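Local coordinates for acetate kinase (Entamoeba histolytica, PDB 4H0O), which is a pyrophosphate-dependent acetate kinase of the ASKHA superfamily that probably interconverts acetate and acetyl phosphate, at residues L354-G368 with L374-P387. Numbering follows the deposited sequence.
Sequences LGIELDDSLNEKSMG and LTMPSSKVQVCVAP
Ser379 OG accepts a nearly straight bond from Glu357 N (2.9 Å, 172° at the hydrogen). The same hydroxyl donates to Val381 O, so it ties two backbones together. The group gets there because OG lies opposite the backbone N of Ser379 (chi1 179°). Next to it, Val381 N donates to Gly355 O at 2.8 Å. Further along, Leu358 and Thr375 form a single beta bridge: Met376 N donates to Glu357 O, and Asp359 N donates to Leu374 O.

Glu357 can be followed outward. Its CB lies 3.8 Å from Ser379 CB, and CG passes alongside the same serine. CD is close to Ser379 CA. At the tip, OE1 accepts from Ser378 OG (3.2 Å), within the type I turn from Met376 to Ser379.

The segment 374-387 contains strand 382-385, which runs parallel to strand 329-333 in the mixed sheet of a ribonuclease H-like domain. Residues 354-368 pack on the face of this strand that carries Val383 and Val385. Ile356 CG1 meets Val381 CB at 3.6 Å, while its CD1 reaches Val383 CG2. The two methyls of Leu374 pack against the short helix 360-365 and the residues after it. Its CD1 touches Asn363 OD1, which is held by Arg344, and its CD2 sits 3.9 Å from Ser366 CB. Asp359 caps that helix through a weak bond to Ser361 N. Met376 bends at chi2 (-64°), and its CE lies 3.7 Å from Asp359 CA.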
ATOM      1  N   LEU B 354     -20.799   1.737  -4.391  1.00 33.07           N
ATOM      2  CA  LEU B 354     -20.400   3.022  -4.965  1.00 35.37           C
ATOM      3  C   LEU B 354     -21.186   3.365  -6.234  1.00 42.66           C
ATOM      4  O   LEU B 354     -20.969   4.416  -6.841  1.00 37.47           O
ATOM      5  CB  LEU B 354     -18.897   3.031  -5.267  1.00 25.85           C
ATOM      6  CG  LEU B 354     -17.930   2.934  -4.082  1.00 43.99           C
ATOM      7  CD1 LEU B 354     -16.574   2.413  -4.531  1.00 34.34           C
ATOM      8  CD2 LEU B 354     -17.770   4.283  -3.391  1.00 37.97           C
ATOM      9  N   GLY B 355     -22.093   2.477  -6.636  1.00 33.99           N
ATOM     10  CA  GLY B 355     -22.924   2.721  -7.801  1.00 28.30           C
ATOM     11  C   GLY B 355     -22.493   1.972  -9.052  1.00 39.41           C
ATOM     12  O   GLY B 355     -22.507   2.531 -10.153  1.00 39.61           O
ATOM     13  N   ILE B 356     -22.108   0.707  -8.888  1.00 39.67           N
ATOM     14  CA  ILE B 356     -21.772  -0.143 -10.029  1.00 35.96           C
ATOM     15  C   ILE B 356     -22.814  -1.240 -10.228  1.00 41.34           C
ATOM     16  O   ILE B 356     -22.931  -2.163  -9.416  1.00 44.91           O
ATOM     17  CB  ILE B 356     -20.360  -0.766  -9.904  1.00 41.37           C
ATOM     18  CG1 ILE B 356     -19.290   0.306 -10.107  1.00 35.43           C
ATOM     19  CG2 ILE B 356     -20.162  -1.872 -10.934  1.00 38.62           C
ATOM     20  CD1 ILE B 356     -17.863  -0.214 -10.055  1.00 36.15           C
ATOM     21  N   GLU B 357     -23.571  -1.125 -11.316  1.00 40.82           N
ATOM     22  CA  GLU B 357     -24.593  -2.101 -11.666  1.00 41.77           C
ATOM     23  C   GLU B 357     -24.127  -2.868 -12.895  1.00 47.11           C
ATOM     24  O   GLU B 357     -24.254  -2.390 -14.025  1.00 43.74           O
ATOM     25  CB  GLU B 357     -25.918  -1.392 -11.952  1.00 53.20           C
ATOM     26  CG  GLU B 357     -26.242  -0.295 -10.948  1.00 61.15           C
ATOM     27  CD  GLU B 357     -27.533   0.444 -11.261  1.00 76.51           C
ATOM     28  OE1 GLU B 357     -27.930   0.490 -12.447  1.00 68.73           O
ATOM     29  OE2 GLU B 357     -28.150   0.978 -10.315  1.00 68.01           O
ATOM     30  N   LEU B 358     -23.584  -4.059 -12.665  1.00 43.72           N
ATOM     31  CA  LEU B 358     -22.934  -4.825 -13.722  1.00 44.47           C
ATOM     32  C   LEU B 358     -23.919  -5.713 -14.483  1.00 46.75           C
ATOM     33  O   LEU B 358     -24.718  -6.430 -13.875  1.00 46.56           O
ATOM     34  CB  LEU B 358     -21.807  -5.679 -13.128  1.00 35.90           C
ATOM     35  CG  LEU B 358     -20.665  -6.079 -14.063  1.00 39.59           C
ATOM     36  CD1 LEU B 358     -19.872  -4.856 -14.493  1.00 39.78           C
ATOM     37  CD2 LEU B 358     -19.751  -7.092 -13.402  1.00 39.29           C
ATOM     38  N   ASP B 359     -23.873  -5.656 -15.812  1.00 50.22           N
ATOM     39  CA  ASP B 359     -24.622  -6.607 -16.624  1.00 45.52           C
ATOM     40  C   ASP B 359     -23.840  -7.917 -16.611  1.00 47.66           C
ATOM     41  O   ASP B 359     -22.850  -8.069 -17.335  1.00 42.17           O
ATOM     42  CB  ASP B 359     -24.803  -6.091 -18.055  1.00 44.94           C
ATOM     43  CG  ASP B 359     -25.878  -6.851 -18.825  1.00 53.15           C
ATOM     44  OD1 ASP B 359     -26.070  -8.059 -18.565  1.00 49.42           O
ATOM     45  OD2 ASP B 359     -26.532  -6.237 -19.697  1.00 52.68           O
ATOM     46  N   ASP B 360     -24.282  -8.851 -15.774  1.00 42.76           N
ATOM     47  CA  ASP B 360     -23.553 -10.097 -15.547  1.00 47.01           C
ATOM     48  C   ASP B 360     -23.487 -11.002 -16.777  1.00 53.23           C
ATOM     49  O   ASP B 360     -22.563 -11.806 -16.912  1.00 47.32           O
ATOM     50  CB  ASP B 360     -24.138 -10.855 -14.349  1.00 44.86           C
ATOM     51  CG  ASP B 360     -23.798 -10.199 -13.025  1.00 56.64           C
ATOM     52  OD1 ASP B 360     -22.707  -9.599 -12.928  1.00 62.15           O
ATOM     53  OD2 ASP B 360     -24.615 -10.280 -12.084  1.00 71.43           O
ATOM     54  N   SER B 361     -24.457 -10.865 -17.676  1.00 51.54           N
ATOM     55  CA  SER B 361     -24.477 -11.673 -18.891  1.00 52.65           C
ATOM     56  C   SER B 361     -23.439 -11.174 -19.897  1.00 44.02           C
ATOM     57  O   SER B 361     -22.773 -11.974 -20.555  1.00 53.09           O
ATOM     58  CB  SER B 361     -25.873 -11.679 -19.516  1.00 48.33           C
ATOM     59  OG  SER B 361     -25.977 -12.678 -20.512  1.00 60.73           O
ATOM     60  N   LEU B 362     -23.303  -9.855 -20.009  1.00 48.17           N
ATOM     61  CA  LEU B 362     -22.289  -9.262 -20.879  1.00 39.32           C
ATOM     62  C   LEU B 362     -20.887  -9.569 -20.357  1.00 46.29           C
ATOM     63  O   LEU B 362     -19.976  -9.873 -21.128  1.00 46.32           O
ATOM     64  CB  LEU B 362     -22.477  -7.747 -20.996  1.00 44.84           C
ATOM     65  CG  LEU B 362     -23.663  -7.216 -21.807  1.00 53.35           C
ATOM     66  CD1 LEU B 362     -23.579  -5.706 -21.968  1.00 37.27           C
ATOM     67  CD2 LEU B 362     -23.726  -7.886 -23.166  1.00 41.50           C
ATOM     68  N   ASN B 363     -20.722  -9.492 -19.040  1.00 43.30           N
ATOM     69  CA  ASN B 363     -19.418  -9.712 -18.424  1.00 43.09           C
ATOM     70  C   ASN B 363     -18.895 -11.132 -18.615  1.00 39.68           C
ATOM     71  O   ASN B 363     -17.710 -11.328 -18.891  1.00 36.57           O
ATOM     72  CB  ASN B 363     -19.456  -9.364 -16.935  1.00 38.18           C
ATOM     73  CG  ASN B 363     -18.116  -9.570 -16.258  1.00 41.43           C
ATOM     74  OD1 ASN B 363     -17.123  -8.936 -16.620  1.00 36.59           O
ATOM     75  ND2 ASN B 363     -18.081 -10.454 -15.266  1.00 38.93           N
ATOM     76  N   GLU B 364     -19.780 -12.117 -18.472  1.00 45.25           N
ATOM     77  CA  GLU B 364     -19.387 -13.522 -18.575  1.00 46.72           C
ATOM     78  C   GLU B 364     -19.019 -13.938 -19.999  1.00 40.48           C
ATOM     79  O   GLU B 364     -18.402 -14.983 -20.202  1.00 46.70           O
ATOM     80  CB  GLU B 364     -20.486 -14.436 -18.018  1.00 44.15           C
ATOM     81  CG  GLU B 364     -20.532 -14.494 -16.492  1.00 54.12           C
ATOM     82  CD  GLU B 364     -21.774 -15.191 -15.957  1.00 57.15           C
ATOM     83  OE1 GLU B 364     -22.276 -16.125 -16.619  1.00 69.22           O
ATOM     84  OE2 GLU B 364     -22.249 -14.799 -14.868  1.00 63.32           O
ATOM     85  N   LYS B 365     -19.388 -13.119 -20.980  1.00 43.33           N
ATOM     86  CA  LYS B 365     -19.157 -13.457 -22.384  1.00 48.56           C
ATOM     87  C   LYS B 365     -18.104 -12.580 -23.060  1.00 46.42           C
ATOM     88  O   LYS B 365     -17.657 -12.877 -24.168  1.00 49.75           O
ATOM     89  CB  LYS B 365     -20.476 -13.404 -23.165  1.00 43.97           C
ATOM     90  CG  LYS B 365     -21.507 -14.411 -22.677  1.00 57.61           C
ATOM     91  CD  LYS B 365     -22.895 -14.134 -23.236  1.00 72.03           C
ATOM     92  CE  LYS B 365     -23.902 -15.127 -22.678  1.00 71.58           C
ATOM     93  NZ  LYS B 365     -23.751 -15.278 -21.203  1.00 72.01           N
ATOM     94  N   SER B 366     -17.702 -11.504 -22.391  1.00 38.69           N
ATOM     95  CA  SER B 366     -16.726 -10.581 -22.966  1.00 40.80           C
ATOM     96  C   SER B 366     -15.289 -11.092 -22.838  1.00 46.31           C
ATOM     97  O   SER B 366     -14.851 -11.501 -21.759  1.00 44.38           O
ATOM     98  CB  SER B 366     -16.853  -9.197 -22.326  1.00 38.22           C
ATOM     99  OG  SER B 366     -15.969  -8.275 -22.936  1.00 41.97           O
ATOM    100  N   MET B 367     -14.564 -11.072 -23.950  1.00 40.98           N
ATOM    101  CA  MET B 367     -13.151 -11.428 -23.941  1.00 42.73           C
ATOM    102  C   MET B 367     -12.308 -10.204 -24.283  1.00 32.21           C
ATOM    103  O   MET B 367     -11.104 -10.313 -24.527  1.00 43.94           O
ATOM    104  CB  MET B 367     -12.869 -12.574 -24.914  1.00 39.86           C
ATOM    105  CG  MET B 367     -13.446 -13.911 -24.476  1.00 51.39           C
ATOM    106  SD  MET B 367     -12.664 -14.587 -22.992  1.00 51.92           S
ATOM    107  CE  MET B 367     -11.086 -15.112 -23.664  1.00 43.76           C
ATOM    108  N   GLY B 368     -12.951  -9.041 -24.298  1.00 37.21           N
ATOM    109  CA  GLY B 368     -12.252  -7.783 -24.491  1.00 38.02           C
ATOM    110  C   GLY B 368     -11.580  -7.633 -25.841  1.00 38.77           C
ATOM    111  O   GLY B 368     -10.554  -6.959 -25.956  1.00 43.62           O
ATOM    112  N   LEU B 374     -19.598  -3.038 -19.716  1.00 35.35           N
ATOM    113  CA  LEU B 374     -20.172  -4.211 -19.072  1.00 38.12           C
ATOM    114  C   LEU B 374     -21.236  -3.820 -18.048  1.00 42.41           C
ATOM    115  O   LEU B 374     -21.989  -4.668 -17.566  1.00 40.64           O
ATOM    116  CB  LEU B 374     -19.067  -5.043 -18.417  1.00 39.99           C
ATOM    117  CG  LEU B 374     -17.885  -5.368 -19.333  1.00 43.10           C
ATOM    118  CD1 LEU B 374     -16.863  -6.273 -18.648  1.00 36.18           C
ATOM    119  CD2 LEU B 374     -18.381  -6.000 -20.621  1.00 32.18           C
ATOM    120  N   THR B 375     -21.292  -2.532 -17.720  1.00 38.39           N
ATOM    121  CA  THR B 375     -22.311  -2.010 -16.814  1.00 39.89           C
ATOM    122  C   THR B 375     -23.545  -1.555 -17.580  1.00 42.89           C
ATOM    123  O   THR B 375     -23.463  -1.210 -18.762  1.00 37.56           O
ATOM    124  CB  THR B 375     -21.795  -0.815 -15.977  1.00 34.18           C
ATOM    125  OG1 THR B 375     -20.874  -0.037 -16.753  1.00 41.17           O
ATOM    126  CG2 THR B 375     -21.103  -1.295 -14.723  1.00 33.00           C
ATOM    127  N   MET B 376     -24.686  -1.556 -16.896  1.00 47.16           N
ATOM    128  CA  MET B 376     -25.894  -0.937 -17.421  1.00 46.68           C
ATOM    129  C   MET B 376     -25.605   0.541 -17.670  1.00 47.56           C
ATOM    130  O   MET B 376     -24.800   1.146 -16.959  1.00 46.21           O
ATOM    131  CB  MET B 376     -27.037  -1.070 -16.412  1.00 46.58           C
ATOM    132  CG  MET B 376     -27.232  -2.474 -15.852  1.00 48.39           C
ATOM    133  SD  MET B 376     -27.711  -3.684 -17.106  1.00 76.01           S
ATOM    134  CE  MET B 376     -27.953  -5.153 -16.100  1.00 54.86           C
ATOM    135  N   PRO B 377     -26.242   1.127 -18.694  1.00 47.57           N
ATOM    136  CA  PRO B 377     -26.093   2.564 -18.967  1.00 41.80           C
ATOM    137  C   PRO B 377     -26.688   3.438 -17.864  1.00 41.00           C
ATOM    138  O   PRO B 377     -26.327   4.609 -17.748  1.00 54.35           O
ATOM    139  CB  PRO B 377     -26.867   2.759 -20.279  1.00 52.98           C
ATOM    140  CG  PRO B 377     -27.757   1.563 -20.392  1.00 58.04           C
ATOM    141  CD  PRO B 377     -27.006   0.441 -19.748  1.00 52.41           C
ATOM    142  N   SER B 378     -27.591   2.875 -17.068  1.00 42.33           N
ATOM    143  CA  SER B 378     -28.145   3.591 -15.925  1.00 44.74           C
ATOM    144  C   SER B 378     -27.155   3.637 -14.763  1.00 51.35           C
ATOM    145  O   SER B 378     -27.241   4.514 -13.899  1.00 40.91           O
ATOM    146  CB  SER B 378     -29.444   2.934 -15.466  1.00 43.84           C
ATOM    147  OG  SER B 378     -29.248   1.559 -15.192  1.00 63.60           O
ATOM    148  N   SER B 379     -26.219   2.690 -14.750  1.00 42.05           N
ATOM    149  CA  SER B 379     -25.248   2.565 -13.663  1.00 43.75           C
ATOM    150  C   SER B 379     -24.446   3.846 -13.462  1.00 34.89           C
ATOM    151  O   SER B 379     -23.886   4.396 -14.414  1.00 37.34           O
ATOM    152  CB  SER B 379     -24.296   1.394 -13.923  1.00 41.40           C
ATOM    153  OG  SER B 379     -23.335   1.274 -12.889  1.00 33.38           O
ATOM    154  N   LYS B 380     -24.396   4.307 -12.213  1.00 35.69           N
ATOM    155  CA  LYS B 380     -23.719   5.552 -11.857  1.00 35.65           C
ATOM    156  C   LYS B 380     -22.258   5.545 -12.307  1.00 34.74           C
ATOM    157  O   LYS B 380     -21.819   6.440 -13.036  1.00 32.25           O
ATOM    158  CB  LYS B 380     -23.800   5.788 -10.347  1.00 30.38           C
ATOM    159  CG  LYS B 380     -23.273   7.149  -9.908  1.00 42.24           C
ATOM    160  CD  LYS B 380     -22.843   7.132  -8.448  1.00 41.80           C
ATOM    161  CE  LYS B 380     -22.250   8.470  -8.033  1.00 44.57           C
ATOM    162  NZ  LYS B 380     -21.698   8.427  -6.651  1.00 63.44           N
ATOM    163  N   VAL B 381     -21.516   4.530 -11.871  1.00 32.86           N
ATOM    164  CA  VAL B 381     -20.146   4.323 -12.323  1.00 34.84           C
ATOM    165  C   VAL B 381     -20.159   3.349 -13.495  1.00 33.43           C
ATOM    166  O   VAL B 381     -20.832   2.316 -13.442  1.00 34.81           O
ATOM    167  CB  VAL B 381     -19.265   3.742 -11.199  1.00 34.57           C
ATOM    168  CG1 VAL B 381     -17.836   3.525 -11.689  1.00 30.27           C
ATOM    169  CG2 VAL B 381     -19.274   4.660  -9.991  1.00 29.41           C
ATOM    170  N   GLN B 382     -19.424   3.674 -14.553  1.00 29.79           N
ATOM    171  CA  GLN B 382     -19.354   2.795 -15.715  1.00 32.75           C
ATOM    172  C   GLN B 382     -18.130   1.887 -15.649  1.00 34.24           C
ATOM    173  O   GLN B 382     -17.088   2.275 -15.111  1.00 29.48           O
ATOM    174  CB  GLN B 382     -19.349   3.615 -17.008  1.00 31.47           C
ATOM    175  CG  GLN B 382     -20.692   4.262 -17.332  1.00 37.58           C
ATOM    176  CD  GLN B 382     -21.813   3.243 -17.462  1.00 45.65           C
ATOM    177  OE1 GLN B 382     -21.731   2.313 -18.264  1.00 42.52           O
ATOM    178  NE2 GLN B 382     -22.864   3.413 -16.662  1.00 40.91           N
ATOM    179  N   VAL B 383     -18.265   0.677 -16.185  1.00 30.03           N
ATOM    180  CA  VAL B 383     -17.161  -0.277 -16.244  1.00 31.74           C
ATOM    181  C   VAL B 383     -16.970  -0.756 -17.679  1.00 42.15           C
ATOM    182  O   VAL B 383     -17.938  -1.133 -18.347  1.00 39.62           O
ATOM    183  CB  VAL B 383     -17.413  -1.501 -15.334  1.00 37.35           C
ATOM    184  CG1 VAL B 383     -16.306  -2.534 -15.506  1.00 24.89           C
ATOM    185  CG2 VAL B 383     -17.507  -1.079 -13.884  1.00 28.14           C
ATOM    186  N   CYS B 384     -15.731  -0.737 -18.162  1.00 29.68           N
ATOM    187  CA  CYS B 384     -15.462  -1.217 -19.510  1.00 30.24           C
ATOM    188  C   CYS B 384     -14.147  -1.976 -19.591  1.00 29.39           C
ATOM    189  O   CYS B 384     -13.278  -1.839 -18.725  1.00 28.41           O
ATOM    190  CB  CYS B 384     -15.451  -0.055 -20.505  1.00 37.27           C
ATOM    191  SG  CYS B 384     -13.906   0.875 -20.529  1.00 43.80           S
ATOM    192  N   VAL B 385     -14.019  -2.789 -20.634  1.00 32.23           N
ATOM    193  CA  VAL B 385     -12.753  -3.420 -20.971  1.00 29.54           C
ATOM    194  C   VAL B 385     -12.217  -2.709 -22.205  1.00 35.42           C
ATOM    195  O   VAL B 385     -12.986  -2.356 -23.104  1.00 35.76           O
ATOM    196  CB  VAL B 385     -12.921  -4.923 -21.272  1.00 33.71           C
ATOM    197  CG1 VAL B 385     -13.102  -5.706 -19.988  1.00 30.46           C
ATOM    198  CG2 VAL B 385     -14.107  -5.156 -22.206  1.00 29.14           C
ATOM    199  N   ALA B 386     -10.906  -2.485 -22.247  1.00 32.68           N
ATOM    200  CA  ALA B 386     -10.296  -1.791 -23.375  1.00 33.21           C
ATOM    201  C   ALA B 386      -9.009  -2.482 -23.818  1.00 27.90           C
ATOM    202  O   ALA B 386      -8.080  -2.637 -23.025  1.00 32.98           O
ATOM    203  CB  ALA B 386     -10.034  -0.334 -23.027  1.00 32.40           C
ATOM    204  N   PRO B 387      -8.963  -2.905 -25.092  1.00 33.22           N
ATOM    205  CA  PRO B 387      -7.819  -3.601 -25.700  1.00 35.45           C
ATOM    206  C   PRO B 387      -6.532  -2.776 -25.662  1.00 33.95           C
ATOM    207  O   PRO B 387      -6.586  -1.552 -25.801  1.00 35.08           O
ATOM    208  CB  PRO B 387      -8.259  -3.788 -27.155  1.00 32.20           C
ATOM    209  CG  PRO B 387      -9.748  -3.777 -27.108  1.00 32.80           C
ATOM    210  CD  PRO B 387     -10.112  -2.817 -26.012  1.00 29.15           C
TER